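Local coordinates for topoisomerase I-like protein (PDB 2B9S) that probably relaxes supercoiled DNA by cutting one strand and rejoining it, as type IB topoisomerases do, and is held here on nicked DNA with vanadate, at residues D[50-54]-D[55-59]; D[271-274]-D[275-279]. All coordinates share one frame; numbering follows the deposited sequence.

Contact 1 (D[50-54]-D[55-59]); sequences FKMTP and EEEEV
Thr53 turns OG1 between its own backbone N and carbonyl carbon (chi1 73°), while Glu56 sets CG anti to its carbonyl carbon (chi1 -64°) and runs extended from there, back across the start of the helix to Thr53. These two rotations build a capping box at the N-terminus of helix 54-64, a textbook device for helix starts, whose first backbone N-H groups have no carbonyl of a preceding turn to bond. Thr53 OG1 accepts from Glu56 N at 3.2 Å in a nearly straight bond. In return Glu56 OE1 accepts from Thr53 N at 3.0 Å, the N-H coming in from above the carboxylate plane rather than within it. The glutamate chain therefore lies close against the threonine hydroxyl, with Glu56 CG 3.3 Å from Thr53 OG1. Regular helical bonding starts at once: Glu57 N reaches Thr53 O at 2.8 Å, and Glu58 N follows to Pro54 O.

Met52 adds an apolar side to the cap. Its CB packs at 3.8 Å from Glu56 CB, and its extended CB-CG-SD run brings SD against the backbone of the first turn, 3.9 Å from Glu57 CA. Beyond the box, the acidic ends find partners elsewhere in the fold. Glu56 OE2 forms a salt bridge with Arg92, which also hydrogen-bonds Lys51 O, so one arginine joins the capping carboxylate to the loop leading into the helix; Glu57 is held by Tyr36 and by the backbone of His39 and Gly40. On the exposed side Glu55 pairs with Lys91, yet its OE1 also accepts at 2.8 Å from a water molecule, which stands 2.7 Å from Thr53 OG1 and thus links the cap hydroxyl to the first turn.

Contact 2 (D[271-274]-D[275-279]); sequences DLHV and AQRAV
His273 and Arg277, one turn apart on helix 272-287, cross with their flat groups steeply inclined: imidazole and guanidinium planes lie 76° apart, and His273 NE2 comes within 3.9 Å of both CD and NH1 of Arg277. The approach is oblique, without a stack. The arginine chain, CG anti to the backbone N (chi1 -165°), bends at chi3 and swings its guanidinium back toward the N-terminus of the helix. There it lies alongside Val274, which points the same way; NH2 is 3.9 Å from Val274 CG1, and CG2 sits over one guanidinium face. The charged group is thus bordered by an aromatic ring and a branched aliphatic side chain.

On another side of the helix, Leu272 and Gln276 meet at a slant, with Leu272 CG 4.0 Å from Gln276 NE2, while Gln276 CG lies against Leu272 O at 3.3 Å. Beneath these pairs runs the first turn of an alpha-helix. Asp271 is its N-cap: OD1 accepts from Val274 N at 3.3 Å, the donor lying well above the carboxylate plane, and Asp271 O takes the first i to i+4 bond, from Ala275 N.

The polar ends of His273 and Gln276 are tied to the loop before helix 366-373, where Gln363 receives His273 ND1 on its carbonyl oxygen and gives its N-H to Gln276 OE1. Helix 366-373 itself touches His273 and Arg277, helix 341-351 packs on Leu272, Gln276 and Val279, and the end of helix 236-266 covers Val274 and Ala278.

Contacts 1 and 2 both solve the problem of starting a helix, at sites on opposite sides of the chain's centre, with centres 57 Å apart. Contact 1 opens helix 54-64 in the DNA-binding fragment, contact 2 helix 272-287 in the catalytic core, so they share no element. Each is partly buried, with some residues exposed and others turned inward. Their chemistry diverges: residues 50-59 use a reciprocal capping box, and a run of glutamates is met by arginines, a lysine, a tyrosine and backbone N-H groups, whereas in 271-279 a single aspartate caps and a histidine and a glutamine bind a loop backbone between packed helices. Each lies about 12 Å from the DNA at its nearest atom.

Contact 1 (D[50-54]-D[55-59])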
loop_
_atom_site.group_PDB
_atom_site.type_symbol
_atom_site.label_atom_id
_atom_site.label_comp_id
_atom_site.label_asym_id
_atom_site.label_seq_id
_atom_site.Cartn_x
_atom_site.Cartn_y
_atom_site.Cartn_z
ATOM N N PHE D 50 10.229 20.317 -34.311
ATOM C CA PHE D 50 11.236 19.380 -33.820
ATOM C C PHE D 50 10.745 17.933 -33.901
ATOM O O PHE D 50 9.675 17.586 -33.387
ATOM C CB PHE D 50 11.668 19.766 -32.403
ATOM C CG PHE D 50 12.699 18.842 -31.789
ATOM C CD1 PHE D 50 12.332 17.936 -30.794
ATOM C CD2 PHE D 50 14.034 18.895 -32.182
ATOM C CE1 PHE D 50 13.271 17.095 -30.213
ATOM C CE2 PHE D 50 14.976 18.070 -31.593
ATOM C CZ PHE D 50 14.581 17.163 -30.592
ATOM N N LYS D 51 11.526 17.111 -34.594
ATOM C CA LYS D 51 11.231 15.694 -34.784
ATOM C C LYS D 51 11.981 14.852 -33.761
ATOM O O LYS D 51 13.093 15.206 -33.331
ATOM C CB LYS D 51 11.603 15.242 -36.200
ATOM C CG LYS D 51 10.779 15.913 -37.300
ATOM C CD LYS D 51 11.037 15.242 -38.635
ATOM C CE LYS D 51 10.437 16.021 -39.801
ATOM N NZ LYS D 51 10.984 15.516 -41.094
ATOM N N MET D 52 11.368 13.728 -33.403
ATOM C CA MET D 52 11.870 12.854 -32.360
ATOM C C MET D 52 11.962 11.396 -32.798
ATOM O O MET D 52 11.125 10.900 -33.568
ATOM C CB MET D 52 10.948 12.952 -31.137
ATOM C CG MET D 52 11.073 14.267 -30.377
ATOM S SD MET D 52 9.785 14.512 -29.144
ATOM C CE MET D 52 8.284 14.613 -30.082
ATOM N N THR D 53 12.981 10.710 -32.282
ATOM C CA THR D 53 13.010 9.247 -32.286
ATOM C C THR D 53 11.812 8.756 -31.466
ATOM O O THR D 53 11.349 9.483 -30.576
ATOM C CB THR D 53 14.304 8.701 -31.630
ATOM O OG1 THR D 53 14.248 8.879 -30.202
ATOM C CG2 THR D 53 15.569 9.374 -32.220
ATOM N N PRO D 54 11.298 7.546 -31.771
ATOM C CA PRO D 54 10.224 6.884 -30.998
ATOM C C PRO D 54 10.421 6.909 -29.461
ATOM O O PRO D 54 9.467 7.054 -28.711
ATOM C CB PRO D 54 10.265 5.438 -31.528
ATOM C CG PRO D 54 10.698 5.619 -33.011
ATOM C CD PRO D 54 11.710 6.747 -32.953
ATOM N N GLU D 55 11.663 6.775 -29.024
ATOM C CA GLU D 55 12.024 6.753 -27.621
ATOM C C GLU D 55 11.854 8.128 -26.963
ATOM O O GLU D 55 11.375 8.216 -25.836
ATOM C CB GLU D 55 13.462 6.239 -27.473
ATOM C CG GLU D 55 13.931 6.039 -26.029
ATOM C CD GLU D 55 15.442 5.847 -25.904
ATOM O OE1 GLU D 55 16.187 6.091 -26.900
ATOM O OE2 GLU D 55 15.886 5.474 -24.795
ATOM N N GLU D 56 12.280 9.179 -27.662
ATOM C CA GLU D 56 12.091 10.569 -27.233
ATOM C C GLU D 56 10.619 10.933 -27.272
ATOM O O GLU D 56 10.127 11.617 -26.385
ATOM C CB GLU D 56 12.862 11.544 -28.144
ATOM C CG GLU D 56 14.365 11.390 -28.104
ATOM C CD GLU D 56 15.069 12.023 -29.289
ATOM O OE1 GLU D 56 14.402 12.459 -30.238
ATOM O OE2 GLU D 56 16.309 12.086 -29.287
ATOM N N GLU D 57 9.935 10.477 -28.319
ATOM C CA GLU D 57 8.554 10.806 -28.566
ATOM C C GLU D 57 7.634 10.197 -27.524
ATOM O O GLU D 57 6.623 10.802 -27.137
ATOM C CB GLU D 57 8.146 10.329 -29.967
ATOM C CG GLU D 57 6.686 10.590 -30.247
ATOM C CD GLU D 57 6.144 9.816 -31.431
ATOM O OE1 GLU D 57 6.441 10.180 -32.594
ATOM O OE2 GLU D 57 5.383 8.865 -31.189
ATOM N N GLU D 58 7.954 8.972 -27.116
ATOM C CA GLU D 58 7.159 8.273 -26.125
ATOM C C GLU D 58 7.166 9.034 -24.799
ATOM O O GLU D 58 6.117 9.198 -24.174
ATOM C CB GLU D 58 7.693 6.849 -25.929
ATOM C CG GLU D 58 6.985 6.065 -24.835
ATOM C CD GLU D 58 7.567 4.688 -24.601
ATOM O OE1 GLU D 58 8.780 4.477 -24.870
ATOM O OE2 GLU D 58 6.813 3.833 -24.093
ATOM N N VAL D 59 8.352 9.483 -24.382
ATOM C CA VAL D 59 8.530 10.212 -23.130
ATOM C C VAL D 59 7.936 11.635 -23.168
ATOM O O VAL D 59 7.292 12.066 -22.206
ATOM C CB VAL D 59 10.004 10.155 -22.650
ATOM C CG1 VAL D 59 10.222 10.957 -21.354
ATOM C CG2 VAL D 59 10.405 8.700 -22.423
HETATM O O HOH W 1 16.476 8.222 -28.741
#

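Contact 2 (D[271-274]-D[275-279])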
loop_
_atom_site.group_PDB
_atom_site.type_symbol
_atom_site.label_atom_id
_atom_site.label_comp_id
_atom_site.label_asym_id
_atom_site.label_seq_id
_atom_site.Cartn_x
_atom_site.Cartn_y
_atom_site.Cartn_z
ATOM N N ASP D 271 16.337 5.766 32.791
ATOM C CA ASP D 271 16.949 5.460 31.505
ATOM C C ASP D 271 16.166 6.183 30.396
ATOM O O ASP D 271 14.953 5.985 30.253
ATOM C CB ASP D 271 17.001 3.948 31.274
ATOM C CG ASP D 271 17.639 3.587 29.950
ATOM O OD1 ASP D 271 17.413 4.319 28.971
ATOM O OD2 ASP D 271 18.357 2.578 29.866
ATOM N N LEU D 272 16.851 7.032 29.627
ATOM C CA LEU D 272 16.165 7.880 28.639
ATOM C C LEU D 272 15.533 7.071 27.487
ATOM O O LEU D 272 14.413 7.360 27.070
ATOM C CB LEU D 272 17.093 8.983 28.114
ATOM C CG LEU D 272 16.506 10.083 27.222
ATOM C CD1 LEU D 272 15.477 10.927 27.989
ATOM C CD2 LEU D 272 17.632 10.930 26.629
ATOM N N HIS D 273 16.245 6.055 27.001
ATOM C CA HIS D 273 15.696 5.123 26.014
ATOM C C HIS D 273 14.400 4.453 26.502
ATOM O O HIS D 273 13.411 4.394 25.765
ATOM C CB HIS D 273 16.733 4.056 25.613
ATOM C CG HIS D 273 16.152 2.928 24.815
ATOM N ND1 HIS D 273 15.616 3.106 23.559
ATOM C CD2 HIS D 273 15.992 1.616 25.106
ATOM C CE1 HIS D 273 15.153 1.954 23.109
ATOM N NE2 HIS D 273 15.368 1.033 24.030
ATOM N N VAL D 274 14.412 3.962 27.742
ATOM C CA VAL D 274 13.268 3.240 28.320
ATOM C C VAL D 274 12.022 4.133 28.445
ATOM O O VAL D 274 10.909 3.710 28.071
ATOM C CB VAL D 274 13.628 2.542 29.684
ATOM C CG1 VAL D 274 12.431 1.830 30.277
ATOM C CG2 VAL D 274 14.742 1.520 29.494
ATOM N N ALA D 275 12.216 5.361 28.945
ATOM C CA ALA D 275 11.119 6.323 29.116
ATOM C C ALA D 275 10.504 6.738 27.778
ATOM O O ALA D 275 9.283 6.868 27.674
ATOM C CB ALA D 275 11.579 7.552 29.901
ATOM N N GLN D 276 11.366 6.948 26.778
ATOM C CA GLN D 276 10.958 7.251 25.396
ATOM C C GLN D 276 10.208 6.078 24.756
ATOM O O GLN D 276 9.135 6.272 24.163
ATOM C CB GLN D 276 12.170 7.640 24.533
ATOM C CG GLN D 276 12.685 9.044 24.802
ATOM C CD GLN D 276 13.753 9.506 23.835
ATOM O OE1 GLN D 276 14.153 8.787 22.932
ATOM N NE2 GLN D 276 14.220 10.716 24.027
ATOM N N ARG D 277 10.790 4.878 24.888
ATOM C CA ARG D 277 10.147 3.608 24.494
ATOM C C ARG D 277 8.724 3.466 25.059
ATOM O O ARG D 277 7.807 3.045 24.334
ATOM C CB ARG D 277 11.010 2.410 24.906
ATOM C CG ARG D 277 10.630 1.085 24.233
ATOM C CD ARG D 277 11.621 -0.017 24.602
ATOM N NE ARG D 277 11.565 -0.328 26.038
ATOM C CZ ARG D 277 12.442 -1.086 26.696
ATOM N NH1 ARG D 277 13.486 -1.638 26.076
ATOM N NH2 ARG D 277 12.265 -1.288 27.994
ATOM N N ALA D 278 8.549 3.851 26.330
ATOM C CA ALA D 278 7.243 3.842 27.030
ATOM C C ALA D 278 6.192 4.787 26.443
ATOM O O ALA D 278 5.029 4.412 26.289
ATOM C CB ALA D 278 7.449 4.152 28.520
ATOM N N VAL D 279 6.588 6.022 26.146
ATOM C CA VAL D 279 5.666 7.002 25.548
ATOM C C VAL D 279 5.297 6.594 24.110
ATOM O O VAL D 279 4.153 6.786 23.667
ATOM C CB VAL D 279 6.248 8.445 25.637
ATOM C CG1 VAL D 279 5.347 9.472 24.982
ATOM C CG2 VAL D 279 6.490 8.823 27.112
#